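PDB 3LFT: uncharacterized protein from Streptococcus pneumoniae, which binds L-tryptophan in the cleft between its two lobes and probably serves as the substrate-binding component of an ABC transporter. Local coordinates for residues A[17-22]-A[87-92]; A[70-75]-A[144-149]; A[240-245]-A[260-265]. All blocks are in the same frame, centred on the assembly; numbering follows the deposited sequence. Where two conformers were deposited one is given.

Contact 1. Residues A[17-22]-A[87-92]. With TRP (tryptophan), chain C.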
ATOM      1  N   ASP A  17      -6.723   0.549  -7.506  1.00  5.57           N
ATOM      2  CA  ASP A  17      -7.284   0.442  -8.852  1.00  5.40           C
ATOM      3  C   ASP A  17      -6.190   0.169  -9.889  1.00  5.53           C
ATOM      4  O   ASP A  17      -6.379  -0.640 -10.796  1.00  5.46           O
ATOM      5  CB  ASP A  17      -8.022   1.723  -9.234  1.00  5.98           C
ATOM      6  CG  ASP A  17      -9.262   1.982  -8.402  1.00  7.91           C
ATOM      7  OD1 ASP A  17      -9.869   1.053  -7.851  1.00  9.04           O
ATOM      8  OD2 ASP A  17      -9.696   3.151  -8.398  1.00  9.35           O
ATOM      9  N   LEU A  18      -5.037   0.821  -9.739  1.00  5.48           N
ATOM     10  CA  LEU A  18      -3.917   0.626 -10.659  1.00  5.46           C
ATOM     11  C   LEU A  18      -3.282  -0.765 -10.500  1.00  5.45           C
ATOM     12  O   LEU A  18      -2.922  -1.399 -11.507  1.00  5.52           O
ATOM     13  CB  LEU A  18      -2.890   1.752 -10.504  1.00  5.89           C
ATOM     14  CG  LEU A  18      -1.729   1.793 -11.492  1.00  6.57           C
ATOM     15  CD1 LEU A  18      -2.145   1.706 -12.968  1.00  7.13           C
ATOM     16  CD2 LEU A  18      -0.939   3.071 -11.236  1.00  7.74           C
ATOM     17  N   ILE A  19      -3.177  -1.251  -9.265  1.00  5.29           N
ATOM     18  CA  ILE A  19      -2.760  -2.629  -9.042  1.00  5.38           C
ATOM     19  C   ILE A  19      -3.700  -3.602  -9.762  1.00  5.82           C
ATOM     20  O   ILE A  19      -3.232  -4.527 -10.445  1.00  6.17           O
ATOM     21  CB  ILE A  19      -2.655  -2.936  -7.539  1.00  5.02           C
ATOM     22  CG1 ILE A  19      -1.506  -2.113  -6.947  1.00  6.39           C
ATOM     23  CG2 ILE A  19      -2.460  -4.440  -7.296  1.00  6.94           C
ATOM     24  CD1 ILE A  19      -1.526  -2.122  -5.435  1.00  6.79           C
ATOM     25  N   TYR A  20      -5.011  -3.396  -9.642  1.00  5.52           N
ATOM     26  CA  TYR A  20      -5.940  -4.288 -10.311  1.00  5.80           C
ATOM     27  C   TYR A  20      -5.780  -4.229 -11.839  1.00  5.53           C
ATOM     28  O   TYR A  20      -5.838  -5.268 -12.511  1.00  5.13           O
ATOM     29  CB  TYR A  20      -7.395  -4.048  -9.862  1.00  6.38           C
ATOM     30  CG  TYR A  20      -8.389  -5.012 -10.486  1.00  6.51           C
ATOM     31  CD1 TYR A  20      -9.538  -4.539 -11.124  1.00  8.94           C
ATOM     32  CD2 TYR A  20      -8.159  -6.384 -10.460  1.00  7.82           C
ATOM     33  CE1 TYR A  20     -10.451  -5.434 -11.694  1.00 10.05           C
ATOM     34  CE2 TYR A  20      -9.057  -7.272 -11.044  1.00  9.33           C
ATOM     35  CZ  TYR A  20     -10.178  -6.789 -11.648  1.00 10.34           C
ATOM     36  OH  TYR A  20     -11.064  -7.684 -12.216  1.00 11.47           O
ATOM     37  N   LYS A  21      -5.575  -3.034 -12.395  1.00  5.63           N
ATOM     38  CA  LYS A  21      -5.300  -2.895 -13.825  0.50  5.61           C
ATOM     39  C   LYS A  21      -4.070  -3.729 -14.183  1.00  4.95           C
ATOM     40  O   LYS A  21      -4.065  -4.465 -15.182  1.00  4.97           O
ATOM     41  CB  LYS A  21      -5.099  -1.417 -14.191  0.50  6.54           C
ATOM     42  CG  LYS A  21      -4.293  -1.156 -15.467  0.50  9.50           C
ATOM     43  CD  LYS A  21      -5.117  -1.323 -16.733  0.50 12.42           C
ATOM     44  CE  LYS A  21      -4.255  -1.060 -17.956  0.50 12.15           C
ATOM     45  NZ  LYS A  21      -3.050  -0.242 -17.616  0.50 11.63           N
ATOM     46  N   GLY A  22      -3.017  -3.617 -13.363  1.00  4.76           N
ATOM     47  CA  GLY A  22      -1.796  -4.418 -13.551  1.00  5.07           C
ATOM     48  C   GLY A  22      -2.052  -5.915 -13.509  1.00  4.33           C
ATOM     49  O   GLY A  22      -1.519  -6.659 -14.329  1.00  4.65           O
ATOM     50  N   ILE A  87      -3.861 -15.463  -3.238  1.00  4.77           N
ATOM     51  CA  ILE A  87      -2.754 -14.684  -3.768  1.00  5.18           C
ATOM     52  C   ILE A  87      -2.829 -13.264  -3.217  1.00  5.21           C
ATOM     53  O   ILE A  87      -3.829 -12.563  -3.423  1.00  6.08           O
ATOM     54  CB  ILE A  87      -2.783 -14.640  -5.318  1.00  5.25           C
ATOM     55  CG1 ILE A  87      -2.913 -16.043  -5.929  1.00  6.24           C
ATOM     56  CG2 ILE A  87      -1.541 -13.927  -5.851  1.00  6.68           C
ATOM     57  CD1 ILE A  87      -1.902 -17.103  -5.475  1.00  7.46           C
HETATM   58  N   MSE A  88      -1.778 -12.856  -2.515  1.00  5.41           N
HETATM   59  CA  MSE A  88      -1.652 -11.509  -2.009  1.00  4.81           C
HETATM   60  C   MSE A  88      -1.265 -10.547  -3.129  1.00  4.59           C
HETATM   61  O   MSE A  88      -0.288 -10.792  -3.848  1.00  5.85           O
HETATM   62  CB  MSE A  88      -0.532 -11.449  -0.969  1.00  5.62           C
HETATM   63  CG  MSE A  88      -0.712 -12.381   0.240  1.00  6.61           C
HETATM   64 SE   MSE A  88       0.777 -12.271   1.501  1.00 11.42          SE
HETATM   65  CE  MSE A  88       2.247 -12.770   0.341  1.00 10.09           C
ATOM     66  N   ALA A  89      -2.042  -9.465  -3.279  1.00  4.98           N
ATOM     67  CA  ALA A  89      -1.662  -8.394  -4.205  1.00  5.39           C
ATOM     68  C   ALA A  89      -1.304  -7.146  -3.407  1.00  5.13           C
ATOM     69  O   ALA A  89      -2.201  -6.383  -2.977  1.00  5.77           O
ATOM     70  CB  ALA A  89      -2.792  -8.108  -5.161  1.00  6.03           C
ATOM     71  N   ALA A  90       0.002  -6.950  -3.223  1.00  5.17           N
ATOM     72  CA  ALA A  90       0.554  -5.792  -2.512  1.00  5.37           C
ATOM     73  C   ALA A  90       0.218  -5.790  -1.021  1.00  5.38           C
ATOM     74  O   ALA A  90      -0.488  -4.912  -0.509  1.00  6.18           O
ATOM     75  CB  ALA A  90       0.146  -4.469  -3.193  1.00  5.28           C
ATOM     76  N   ILE A  91       0.766  -6.784  -0.314  1.00  5.05           N
ATOM     77  CA  ILE A  91       0.663  -6.884   1.147  1.00  5.28           C
ATOM     78  C   ILE A  91       2.037  -6.460   1.676  1.00  4.88           C
ATOM     79  O   ILE A  91       3.052  -7.103   1.407  1.00  4.93           O
ATOM     80  CB  ILE A  91       0.333  -8.335   1.558  1.00  5.30           C
ATOM     81  CG1 ILE A  91      -1.178  -8.613   1.441  1.00  5.96           C
ATOM     82  CG2 ILE A  91       0.749  -8.618   3.007  1.00  5.56           C
ATOM     83  CD1 ILE A  91      -1.896  -8.127   0.173  1.00  6.46           C
ATOM     84  N   THR A  92       2.069  -5.368   2.434  1.00  4.78           N
ATOM     85  CA  THR A  92       3.352  -4.770   2.831  1.00  4.90           C
ATOM     86  C   THR A  92       4.190  -5.661   3.752  1.00  5.09           C
ATOM     87  O   THR A  92       5.412  -5.729   3.627  1.00  5.49           O
ATOM     88  CB  THR A  92       3.118  -3.365   3.428  1.00  5.08           C
ATOM     89  OG1 THR A  92       2.710  -2.496   2.368  1.00  4.86           O
ATOM     90  CG2 THR A  92       4.321  -2.778   4.153  1.00  5.02           C
TER
HETATM   91  N   TRP C   1       0.437  -2.500   0.681  1.00  8.29           N
HETATM   92  CA  TRP C   1      -0.883  -2.114   1.261  1.00  8.97           C
HETATM   93  C   TRP C   1      -1.334  -3.150   2.238  1.00  8.94           C
HETATM   94  O   TRP C   1      -2.526  -3.236   2.547  1.00  8.77           O
HETATM   95  CB  TRP C   1      -1.907  -1.911   0.132  1.00  8.71           C
HETATM   96  CG  TRP C   1      -1.485  -0.809  -0.806  1.00  7.83           C
HETATM   97  CD1 TRP C   1      -0.877  -0.937  -2.055  1.00  8.47           C
HETATM   98  CD2 TRP C   1      -1.609   0.632  -0.558  1.00  8.23           C
HETATM   99  NE1 TRP C   1      -0.634   0.311  -2.580  1.00  8.55           N
HETATM  100  CE2 TRP C   1      -1.026   1.271  -1.741  1.00  8.59           C
HETATM  101  CE3 TRP C   1      -2.096   1.357   0.504  1.00  8.21           C
HETATM  102  CZ2 TRP C   1      -0.993   2.653  -1.786  1.00  8.72           C
HETATM  103  CZ3 TRP C   1      -2.041   2.745   0.430  1.00  9.20           C
HETATM  104  CH2 TRP C   1      -1.499   3.369  -0.711  1.00  8.94           C
HETATM  105  OXT TRP C   1      -0.498  -3.920   2.733  1.00  8.45           O

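Contact 2. Residues A[70-75]-A[144-149]. With TRP (tryptophan), chain C.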
ATOM      1  N   ALA A  70      -4.608  -5.654  -1.119  1.00  5.88           N
ATOM      2  CA  ALA A  70      -4.348  -5.000   0.178  1.00  5.82           C
ATOM      3  C   ALA A  70      -4.520  -5.986   1.328  1.00  5.68           C
ATOM      4  O   ALA A  70      -5.268  -6.971   1.236  1.00  5.56           O
ATOM      5  CB  ALA A  70      -5.192  -3.707   0.388  1.00  6.34           C
ATOM      6  N   THR A  71      -3.805  -5.718   2.405  1.00  5.51           N
ATOM      7  CA  THR A  71      -3.695  -6.616   3.541  1.00  5.59           C
ATOM      8  C   THR A  71      -5.053  -7.061   4.129  1.00  5.75           C
ATOM      9  O   THR A  71      -5.250  -8.256   4.309  1.00  5.91           O
ATOM     10  CB  THR A  71      -2.725  -6.023   4.608  1.00  5.27           C
ATOM     11  OG1 THR A  71      -1.401  -6.042   4.081  1.00  5.35           O
ATOM     12  CG2 THR A  71      -2.734  -6.825   5.902  1.00  6.20           C
ATOM     13  N   PRO A  72      -5.999  -6.132   4.361  1.00  6.04           N
ATOM     14  CA  PRO A  72      -7.260  -6.637   4.947  1.00  6.30           C
ATOM     15  C   PRO A  72      -8.015  -7.599   4.032  1.00  6.51           C
ATOM     16  O   PRO A  72      -8.713  -8.492   4.525  1.00  6.08           O
ATOM     17  CB  PRO A  72      -8.069  -5.368   5.187  1.00  7.57           C
ATOM     18  CG  PRO A  72      -6.996  -4.300   5.371  1.00  8.40           C
ATOM     19  CD  PRO A  72      -5.951  -4.658   4.340  1.00  7.09           C
ATOM     20  N   ALA A  73      -7.899  -7.427   2.717  1.00  5.51           N
ATOM     21  CA  ALA A  73      -8.556  -8.344   1.792  1.00  5.86           C
ATOM     22  C   ALA A  73      -7.890  -9.710   1.788  1.00  5.49           C
ATOM     23  O   ALA A  73      -8.567 -10.727   1.853  1.00  6.01           O
ATOM     24  CB  ALA A  73      -8.615  -7.772   0.397  1.00  6.31           C
ATOM     25  N   ALA A  74      -6.561  -9.744   1.727  1.00  5.05           N
ATOM     26  CA  ALA A  74      -5.855 -11.014   1.777  1.00  5.52           C
ATOM     27  C   ALA A  74      -6.109 -11.713   3.110  1.00  4.90           C
ATOM     28  O   ALA A  74      -6.285 -12.920   3.122  1.00  5.38           O
ATOM     29  CB  ALA A  74      -4.356 -10.809   1.554  1.00  5.54           C
ATOM     30  N   GLN A  75      -6.138 -10.964   4.215  1.00  5.29           N
ATOM     31  CA  GLN A  75      -6.430 -11.553   5.524  1.00  4.74           C
ATOM     32  C   GLN A  75      -7.851 -12.126   5.578  1.00  5.17           C
ATOM     33  O   GLN A  75      -8.058 -13.201   6.121  1.00  5.48           O
ATOM     34  CB  GLN A  75      -6.206 -10.550   6.643  1.00  4.37           C
ATOM     35  CG  GLN A  75      -4.720 -10.239   6.898  1.00  4.94           C
ATOM     36  CD  GLN A  75      -4.528  -9.193   7.960  1.00  4.79           C
ATOM     37  OE1 GLN A  75      -5.179  -8.154   7.934  1.00  5.75           O
ATOM     38  NE2 GLN A  75      -3.585  -9.420   8.865  1.00  5.90           N
ATOM     39  N   GLU A 144      -4.827  -1.366  10.645  1.00  7.42           N
ATOM     40  CA  GLU A 144      -4.045  -1.975   9.559  1.00  8.22           C
ATOM     41  C   GLU A 144      -2.727  -2.568  10.012  1.00  6.91           C
ATOM     42  O   GLU A 144      -1.815  -1.832  10.395  1.00  6.68           O
ATOM     43  CB  GLU A 144      -3.834  -0.936   8.480  1.00  9.17           C
ATOM     44  CG  GLU A 144      -5.158  -0.589   7.848  1.00 11.47           C
ATOM     45  CD  GLU A 144      -5.048   0.144   6.542  1.00 11.37           C
ATOM     46  OE1 GLU A 144      -4.133  -0.115   5.731  1.00  7.99           O
ATOM     47  OE2 GLU A 144      -5.925   1.010   6.322  1.00 14.19           O
ATOM     48  N   ASP A 145      -2.624  -3.894   9.939  1.00  5.64           N
ATOM     49  CA  ASP A 145      -1.395  -4.571  10.337  1.00  6.20           C
ATOM     50  C   ASP A 145      -0.220  -4.069   9.517  1.00  6.09           C
ATOM     51  O   ASP A 145       0.869  -3.906  10.058  1.00  7.65           O
ATOM     52  CB  ASP A 145      -1.522  -6.076  10.208  1.00  5.29           C
ATOM     53  CG  ASP A 145      -2.465  -6.671  11.254  1.00  7.00           C
ATOM     54  OD1 ASP A 145      -2.777  -5.979  12.261  1.00 10.69           O
ATOM     55  OD2 ASP A 145      -2.908  -7.825  11.081  1.00  5.16           O
ATOM     56  N   ASN A 146      -0.432  -3.800   8.218  1.00  5.52           N
ATOM     57  CA  ASN A 146       0.634  -3.229   7.378  1.00  6.12           C
ATOM     58  C   ASN A 146       1.242  -1.969   7.946  1.00  6.45           C
ATOM     59  O   ASN A 146       2.464  -1.764   7.866  1.00  7.15           O
ATOM     60  CB  ASN A 146       0.126  -2.958   5.948  1.00  6.00           C
ATOM     61  CG  ASN A 146      -1.302  -2.427   5.901  1.00  6.01           C
ATOM     62  OD1 ASN A 146      -2.245  -3.128   6.304  1.00  6.44           O
ATOM     63  ND2 ASN A 146      -1.475  -1.183   5.439  1.00  6.04           N
ATOM     64  N   SER A 147       0.414  -1.106   8.528  1.00  6.61           N
ATOM     65  CA  SER A 147       0.933   0.172   9.001  1.00  7.11           C
ATOM     66  C   SER A 147       1.677   0.064  10.321  1.00  7.56           C
ATOM     67  O   SER A 147       2.618   0.824  10.565  1.00  7.89           O
ATOM     68  CB  SER A 147      -0.184   1.189   9.122  1.00  7.76           C
ATOM     69  OG  SER A 147      -0.725   1.452   7.843  1.00  8.58           O
ATOM     70  N   LYS A 148       1.273  -0.874  11.177  1.00  8.08           N
ATOM     71  CA  LYS A 148       1.957  -1.065  12.453  1.00  8.26           C
ATOM     72  C   LYS A 148       3.464  -1.288  12.233  1.00  7.99           C
ATOM     73  O   LYS A 148       4.308  -0.637  12.849  1.00  9.12           O
ATOM     74  CB  LYS A 148       1.323  -2.240  13.191  1.00  8.72           C
ATOM     75  N   THR A 149       3.788  -2.194  11.311  1.00  8.85           N
ATOM     76  CA  THR A 149       5.158  -2.545  10.972  1.00  9.38           C
ATOM     77  C   THR A 149       5.899  -1.326  10.390  1.00  8.10           C
ATOM     78  O   THR A 149       7.050  -1.047  10.729  1.00  7.88           O
ATOM     79  CB  THR A 149       5.124  -3.707   9.918  1.00  9.86           C
ATOM     80  OG1 THR A 149       4.461  -4.845  10.490  1.00 14.04           O
ATOM     81  CG2 THR A 149       6.544  -4.069   9.460  1.00 11.79           C
TER
HETATM   82  N   TRP C   1       0.437  -2.500   0.681  1.00  8.29           N
HETATM   83  CA  TRP C   1      -0.883  -2.114   1.261  1.00  8.97           C
HETATM   84  C   TRP C   1      -1.334  -3.150   2.238  1.00  8.94           C
HETATM   85  O   TRP C   1      -2.526  -3.236   2.547  1.00  8.77           O
HETATM   86  CB  TRP C   1      -1.907  -1.911   0.132  1.00  8.71           C
HETATM   87  CG  TRP C   1      -1.485  -0.809  -0.806  1.00  7.83           C
HETATM   88  CD1 TRP C   1      -0.877  -0.937  -2.055  1.00  8.47           C
HETATM   89  CD2 TRP C   1      -1.609   0.632  -0.558  1.00  8.23           C
HETATM   90  NE1 TRP C   1      -0.634   0.311  -2.580  1.00  8.55           N
HETATM   91  CE2 TRP C   1      -1.026   1.271  -1.741  1.00  8.59           C
HETATM   92  CE3 TRP C   1      -2.096   1.357   0.504  1.00  8.21           C
HETATM   93  CZ2 TRP C   1      -0.993   2.653  -1.786  1.00  8.72           C
HETATM   94  CZ3 TRP C   1      -2.041   2.745   0.430  1.00  9.20           C
HETATM   95  CH2 TRP C   1      -1.499   3.369  -0.711  1.00  8.94           C
HETATM   96  OXT TRP C   1      -0.498  -3.920   2.733  1.00  8.45           O
HETATM   97  O   HOH W   1      -4.767  -5.567   8.979  1.00  9.54           O

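Contact 3. Residues A[240-245]-A[260-265]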
ATOM      1  N   GLY A 240       0.970  -4.925  -9.701  1.00  5.06           N
ATOM      2  CA  GLY A 240      -0.175  -5.661 -10.239  1.00  4.81           C
ATOM      3  C   GLY A 240       0.242  -6.664 -11.301  1.00  3.90           C
ATOM      4  O   GLY A 240      -0.231  -7.805 -11.304  1.00  4.67           O
ATOM      5  N   VAL A 241       1.121  -6.267 -12.221  1.00  4.15           N
ATOM      6  CA  VAL A 241       1.580  -7.219 -13.247  1.00  4.39           C
ATOM      7  C   VAL A 241       2.252  -8.426 -12.609  1.00  4.39           C
ATOM      8  O   VAL A 241       1.991  -9.574 -12.992  1.00  4.68           O
ATOM      9  CB  VAL A 241       2.533  -6.540 -14.259  1.00  4.27           C
ATOM     10  CG1 VAL A 241       3.120  -7.552 -15.249  1.00  5.28           C
ATOM     11  CG2 VAL A 241       1.786  -5.457 -15.018  1.00  4.62           C
ATOM     12  N   ALA A 242       3.085  -8.186 -11.603  1.00  4.74           N
ATOM     13  CA  ALA A 242       3.778  -9.288 -10.941  1.00  4.19           C
ATOM     14  C   ALA A 242       2.785 -10.213 -10.244  1.00  4.54           C
ATOM     15  O   ALA A 242       2.953 -11.432 -10.237  1.00  4.64           O
ATOM     16  CB  ALA A 242       4.800  -8.744  -9.938  1.00  5.03           C
ATOM     17  N   THR A 243       1.718  -9.633  -9.686  1.00  4.22           N
ATOM     18  CA  THR A 243       0.669 -10.434  -9.081  1.00  4.23           C
ATOM     19  C   THR A 243      -0.023 -11.268 -10.161  1.00  4.06           C
ATOM     20  O   THR A 243      -0.280 -12.461  -9.960  1.00  4.50           O
ATOM     21  CB  THR A 243      -0.365  -9.555  -8.376  1.00  4.10           C
ATOM     22  OG1 THR A 243       0.260  -8.772  -7.351  1.00  4.93           O
ATOM     23  CG2 THR A 243      -1.461 -10.398  -7.745  1.00  4.95           C
ATOM     24  N   GLY A 244      -0.331 -10.648 -11.303  1.00  4.80           N
ATOM     25  CA  GLY A 244      -0.932 -11.399 -12.422  1.00  5.25           C
ATOM     26  C   GLY A 244      -0.105 -12.606 -12.813  1.00  4.74           C
ATOM     27  O   GLY A 244      -0.637 -13.708 -13.044  1.00  5.79           O
ATOM     28  N   LYS A 245       1.197 -12.408 -12.933  1.00  3.97           N
ATOM     29  CA  LYS A 245       2.059 -13.515 -13.286  1.00  4.61           C
ATOM     30  C   LYS A 245       2.096 -14.615 -12.253  1.00  3.87           C
ATOM     31  O   LYS A 245       2.144 -15.791 -12.622  1.00  5.08           O
ATOM     32  CB  LYS A 245       3.448 -13.011 -13.630  1.00  4.89           C
ATOM     33  CG  LYS A 245       3.389 -12.257 -14.951  1.00  8.55           C
ATOM     34  CD  LYS A 245       4.705 -11.673 -15.389  1.00 13.83           C
ATOM     35  CE  LYS A 245       4.520 -10.939 -16.712  1.00 16.03           C
ATOM     36  NZ  LYS A 245       4.163 -11.847 -17.835  1.00 19.88           N
ATOM     37  N   PRO A 260       7.946 -18.705  -3.286  1.00  5.73           N
ATOM     38  CA  PRO A 260       8.446 -17.529  -2.579  1.00  5.86           C
ATOM     39  C   PRO A 260       7.604 -16.280  -2.815  1.00  6.07           C
ATOM     40  O   PRO A 260       7.075 -16.039  -3.898  1.00  6.90           O
ATOM     41  CB  PRO A 260       9.859 -17.344  -3.156  1.00  6.00           C
ATOM     42  CG  PRO A 260      10.242 -18.716  -3.568  1.00  5.96           C
ATOM     43  CD  PRO A 260       8.997 -19.352  -4.099  1.00  6.31           C
ATOM     44  N   VAL A 261       7.486 -15.476  -1.783  1.00  5.87           N
ATOM     45  CA  VAL A 261       6.873 -14.163  -1.900  1.00  5.87           C
ATOM     46  C   VAL A 261       7.782 -13.271  -2.766  1.00  5.84           C
ATOM     47  O   VAL A 261       9.019 -13.331  -2.652  1.00  6.63           O
ATOM     48  CB  VAL A 261       6.705 -13.554  -0.498  1.00  5.24           C
ATOM     49  CG1 VAL A 261       6.147 -12.135  -0.574  1.00  6.91           C
ATOM     50  CG2 VAL A 261       5.742 -14.422   0.333  1.00  6.51           C
ATOM     51  N   ASN A 262       7.152 -12.495  -3.650  1.00  6.02           N
ATOM     52  CA  ASN A 262       7.858 -11.521  -4.460  1.00  5.84           C
ATOM     53  C   ASN A 262       7.797 -10.173  -3.742  1.00  5.91           C
ATOM     54  O   ASN A 262       6.748  -9.538  -3.700  1.00  6.06           O
ATOM     55  CB  ASN A 262       7.171 -11.441  -5.841  1.00  6.77           C
ATOM     56  CG  ASN A 262       7.850 -10.477  -6.777  1.00  7.06           C
ATOM     57  OD1 ASN A 262       8.584  -9.599  -6.331  1.00  6.89           O
ATOM     58  ND2 ASN A 262       7.567 -10.580  -8.082  1.00  7.36           N
ATOM     59  N   VAL A 263       8.938  -9.753  -3.197  1.00  5.62           N
ATOM     60  CA  VAL A 263       9.031  -8.500  -2.436  1.00  5.70           C
ATOM     61  C   VAL A 263       9.637  -7.389  -3.298  1.00  5.36           C
ATOM     62  O   VAL A 263      10.729  -7.551  -3.866  1.00  5.93           O
ATOM     63  CB  VAL A 263       9.883  -8.667  -1.141  1.00  5.45           C
ATOM     64  CG1 VAL A 263       9.911  -7.357  -0.334  1.00  5.48           C
ATOM     65  CG2 VAL A 263       9.302  -9.789  -0.272  1.00  7.45           C
ATOM     66  N   PHE A 264       8.932  -6.263  -3.364  1.00  4.93           N
ATOM     67  CA  PHE A 264       9.466  -5.017  -3.940  1.00  5.03           C
ATOM     68  C   PHE A 264       9.856  -4.109  -2.790  1.00  5.22           C
ATOM     69  O   PHE A 264       9.060  -3.924  -1.852  1.00  5.97           O
ATOM     70  CB  PHE A 264       8.387  -4.305  -4.766  1.00  5.05           C
ATOM     71  CG  PHE A 264       8.074  -4.954  -6.088  1.00  4.63           C
ATOM     72  CD1 PHE A 264       8.336  -4.267  -7.274  1.00  4.45           C
ATOM     73  CD2 PHE A 264       7.464  -6.207  -6.164  1.00  6.05           C
ATOM     74  CE1 PHE A 264       8.058  -4.838  -8.520  1.00  5.38           C
ATOM     75  CE2 PHE A 264       7.167  -6.787  -7.414  1.00  5.09           C
ATOM     76  CZ  PHE A 264       7.446  -6.106  -8.576  1.00  6.51           C
ATOM     77  N   SER A 265      11.051  -3.536  -2.835  1.00  5.58           N
ATOM     78  CA  SER A 265      11.476  -2.727  -1.695  1.00  7.45           C
ATOM     79  C   SER A 265      12.214  -1.460  -2.023  1.00  8.18           C
ATOM     80  O   SER A 265      12.568  -0.677  -1.126  1.00  9.83           O
ATOM     81  CB  SER A 265      12.319  -3.558  -0.728  1.00  8.10           C
ATOM     82  OG  SER A 265      13.492  -4.055  -1.353  1.00 11.52           O
TER

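Contact 1. Residues A[17-22]-A[87-92]
Ile19 and Ala90 meet through their methyl groups, Ile19 CD1 lying 3.7 Å from Ala90 CB. A looser apolar touch accompanies it, the branch methyl Ile19 CG2 standing 4.3 Å from Ala89 CB. The isoleucine thus straddles two consecutive residues at the point where strand 86-89 gives way to loop. Its CG2 is anti to the backbone N, while CG1 leaves beside that nitrogen (chi1 -67°) and carries CD1 on toward the pocket. There CD1 also reaches the indole of the bound tryptophan, 3.6 Å from its CD1 atom, and Ala90 CB approaches the same ligand carbon.

The polar contacts belong to the loop and the ligand. The amino nitrogen of tryptophan donates to Ala90 O at 2.8 Å and to Thr92 OG1, also at 2.8 Å. The backbone N of Thr92 donates to the ligand's OXT at 3.0 Å, with an N-H...O angle of 162°. Outside the two segments, Asp115 OD2 and Gln236 OE1 also bind the ligand.

The site is an example of ligand recognition at the carboxyl end of a parallel sheet, in the cleft of a periplasmic-binding-protein fold. Its chemistry implies a division of labour: the loop reads the charged amino acid head through directional bonds, whereas Ile19 and the Ala90 methyl offer an apolar surface to the indole.

Contact 2. Residues A[70-75]-A[144-149]
Thr71 and Asn146 face each other beside the carboxylate of the bound tryptophan, the two side chains running past each other head to tail. Thr71 N donates to the ligand's O at 2.8 Å, nearly straight at 176°. Its OG1 donates to OXT at 2.7 Å. From the other segment, Asn146 brings CB to 3.4 Å from OXT without bonding to it. A chi1 of 39° lays its CG against the carboxylate too. Asn146 OD1 instead lies 3.4 Å from Thr71 CB and, although buried, has no polar partner.

Both helices start here, 71-80 in one lobe and 145-160 in the other, so the contact spans the interlobe cleft of a periplasmic-binding-protein fold in its ligand-bound state. The first N-H of helix 71-80, that of Thr71, points at the carboxylate, and the helix end probably helps stabilise its charge.

Further out, Glu144 steadies the asparagine amide, accepting from Asn146 ND2 at 2.9 Å through the anti lone pair of OE1. Farther from the ligand, Gln75 NE2 donates to Asp145 OD2 at 2.8 Å, the amide and carboxylate planes being 85° apart. A water donates to Gln75 OE1 and accepts from Asp145 N, a second bridge across the cleft.

Contact 3. Residues A[240-245]-A[260-265]
Within residues 240-245, Ala242 makes the contact with segment 260-265, and it does so with its single methyl. Before it, Gly240 opens the segment and its carbonyl accepts the helical bond from Gly244 N at 2.8 Å; Val241 O likewise receives Lys245 N, one residue on. These bonds hold the turn from which Ala242 CB projects toward the neighbouring strand.

Two side chains of that strand receive the methyl. Asn262 ND2 lies 3.8 Å from Ala242 CB, a van der Waals approach of an amide nitrogen to a carbon. A chi1 of -179° swings the Asn262 amide away from its own backbone N and out toward the helix. Phe264, two residues along and on the same side of the strand, brings the edge of its ring: CE2 is 4.0 Å from Ala242 CB, with CZ equally near, and the methyl lies close to the ring plane.

Strand 262-264 is the outermost strand of a six-stranded parallel sheet with helix 236-251 packed on its face, the alpha/beta layering of a periplasmic-binding-protein lobe. It pairs with strand 110-115, whose Val113 also touches both Ala242 and Asn262.

Next along the helix, Thr243 turns to inner strand 86-89, resting on Ile87 and Ala89, while its OG1 bonds back to Leu239 O. Lys245 ends the segment with its amino group in salt bridges to Glu29 and Glu30.

In the fold
Followed from the N terminus, the chain leaves helix 14-29 and returns at strand 86-89 to close contact 1, a loop of 64 intervening residues within one lobe. Contact 2 opens inside that loop, at helix 71-80, and closes beyond it at helix 145-160 of the other lobe, so the two contacts cross. They touch directly, Ile91 packing on Thr71 and Ala74, and both line the tryptophan site. Contact 3 follows in series: the chain comes back from the second lobe into helix 236-251 and closes a short loop on edge strand 262-264. It touches contact 1, notably where Thr243 meets Ala89, but not contact 2.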